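Endoglucanase (Mytilus edulis, PDB 1WC2) hydrolyses internal beta-1,4-glucosidic linkages in cellulose and related beta-glucans as a family 45 glycoside hydrolase, and also shows expansin activity. Local coordinates at residues N12-A17 / E149-V154. Numbering follows the deposited sequence.
Sequences NGKSCA and ETTWEV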
# COMPACT_ATOMS: atom_id res chain seq x y z
N ASN A 12 -3.70 -18.56 -7.57
CA ASN A 12 -3.71 -19.79 -6.77
C ASN A 12 -4.51 -19.64 -5.47
O ASN A 12 -4.08 -20.07 -4.41
CB ASN A 12 -2.27 -20.25 -6.49
CG ASN A 12 -1.50 -20.59 -7.76
OD1 ASN A 12 -0.34 -20.20 -7.92
ND2 ASN A 12 -2.13 -21.33 -8.65
N GLY A 13 -5.68 -19.04 -5.56
CA GLY A 13 -6.60 -18.97 -4.44
C GLY A 13 -6.37 -17.82 -3.47
O GLY A 13 -6.96 -17.81 -2.38
N LYS A 14 -5.53 -16.86 -3.88
CA LYS A 14 -5.21 -15.67 -3.09
C LYS A 14 -5.56 -14.40 -3.87
O LYS A 14 -5.31 -14.32 -5.07
CB LYS A 14 -3.71 -15.66 -2.75
CG LYS A 14 -3.24 -16.86 -1.93
CD LYS A 14 -1.72 -17.01 -1.94
CE LYS A 14 -1.21 -17.76 -3.18
NZ LYS A 14 0.25 -18.02 -3.15
N SER A 15 -6.13 -13.42 -3.19
CA SER A 15 -6.41 -12.13 -3.81
C SER A 15 -5.13 -11.38 -4.18
O SER A 15 -4.18 -11.34 -3.39
CB SER A 15 -7.25 -11.27 -2.87
OG SER A 15 -7.51 -10.01 -3.45
N CYS A 16 -5.12 -10.76 -5.36
CA CYS A 16 -3.99 -9.96 -5.80
C CYS A 16 -4.17 -8.45 -5.57
O CYS A 16 -5.29 -7.94 -5.53
CB CYS A 16 -3.70 -10.22 -7.28
SG CYS A 16 -3.32 -11.96 -7.62
N ALA A 17 -3.04 -7.76 -5.41
CA ALA A 17 -2.98 -6.30 -5.35
C ALA A 17 -1.94 -5.81 -6.34
O ALA A 17 -0.83 -6.36 -6.45
CB ALA A 17 -2.59 -5.83 -3.94
N GLU A 149 3.39 -7.13 -9.31
CA GLU A 149 2.10 -7.76 -9.00
C GLU A 149 2.27 -8.58 -7.71
O GLU A 149 3.28 -9.28 -7.55
CB GLU A 149 1.68 -8.66 -10.15
CG GLU A 149 0.33 -9.34 -10.03
CD GLU A 149 0.07 -10.30 -11.18
OE1 GLU A 149 0.92 -11.20 -11.39
OE2 GLU A 149 -0.97 -10.14 -11.87
N THR A 150 1.29 -8.54 -6.80
CA THR A 150 1.42 -9.21 -5.51
C THR A 150 0.15 -9.94 -5.10
O THR A 150 -0.92 -9.67 -5.64
CB THR A 150 1.75 -8.19 -4.38
OG1 THR A 150 0.63 -7.31 -4.14
CG2 THR A 150 2.98 -7.33 -4.72
N THR A 151 0.29 -10.84 -4.12
CA THR A 151 -0.84 -11.28 -3.30
C THR A 151 -0.67 -10.64 -1.92
O THR A 151 0.44 -10.32 -1.50
CB THR A 151 -0.95 -12.82 -3.21
OG1 THR A 151 0.30 -13.37 -2.76
CG2 THR A 151 -1.23 -13.42 -4.59
N TRP A 152 -1.78 -10.45 -1.20
CA TRP A 152 -1.79 -9.61 -0.00
C TRP A 152 -2.57 -10.25 1.14
O TRP A 152 -3.52 -11.02 0.93
CB TRP A 152 -2.34 -8.22 -0.32
CG TRP A 152 -3.80 -8.19 -0.65
CD1 TRP A 152 -4.37 -8.42 -1.86
CD2 TRP A 152 -4.87 -7.85 0.24
NE1 TRP A 152 -5.73 -8.28 -1.78
CE2 TRP A 152 -6.07 -7.92 -0.50
CE3 TRP A 152 -4.93 -7.49 1.59
CZ2 TRP A 152 -7.31 -7.64 0.07
CZ3 TRP A 152 -6.17 -7.21 2.16
CH2 TRP A 152 -7.33 -7.29 1.40
N GLU A 153 -2.19 -9.90 2.36
CA GLU A 153 -2.85 -10.39 3.57
C GLU A 153 -2.61 -9.37 4.70
O GLU A 153 -1.60 -8.65 4.70
CB GLU A 153 -2.31 -11.76 3.96
CG GLU A 153 -0.84 -11.70 4.34
CD GLU A 153 -0.15 -13.05 4.48
OE1 GLU A 153 -0.53 -13.81 5.39
OE2 GLU A 153 0.79 -13.32 3.70
N VAL A 154 -3.52 -9.31 5.66
CA VAL A 154 -3.37 -8.48 6.86
C VAL A 154 -2.52 -9.22 7.89
O VAL A 154 -2.72 -10.42 8.14
CB VAL A 154 -4.76 -8.13 7.45
CG1 VAL A 154 -4.63 -7.33 8.75
CG2 VAL A 154 -5.60 -7.36 6.43
O HOH W 1 1.38 -15.64 -3.89
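The indole of Trp152 turns the edge at its CD1 to the carbonyl carbon of Cys16, near the ring plane, while Ser15 OG and the methyl of Ala17 approach obliquely; the ring of Tyr56 from helix 54-57 also meets the indole, its plane steeply inclined to it. The setting is the double-psi beta-barrel, where strand 14-22 pairs antiparallel with strand 148-155, residues 14-17 running at 121° to 149-154. With CG between its own N and carbonyl carbon (chi1 69°), Trp152 brings CD1 and NE1 up to Ser15 and Cys16, and NE1 donates to Ser15 OG at 3.0 Å, the oxygen lying 29° out of the ring plane. That hydroxyl also bonds Glu128. A leucine in place of Trp152 would probably leave Ser15 OG without its indole donor and open a gap beside Ala17 CB. The shortest backbone hydrogen bond joins Ala17 N to Thr150 O, 2.9 Å. Farther back, the Trp152 N to Ser15 O bond is weak, at 3.4 Å. The CB of Cys16 still touches Thr150 O, although the side chain points away overall, its SG joined to Cys4 in a disulfide. Toward the surface, Lys14 CB packs on Thr151 CG2 (3.8 Å), and one water joins Lys14 NZ to Thr151 OG1. At the inner end Ala17 O is gripped twice, by Thr150 N at 3.1 Å and, from a tilted approach, by Thr150 OG1 at 2.9 Å.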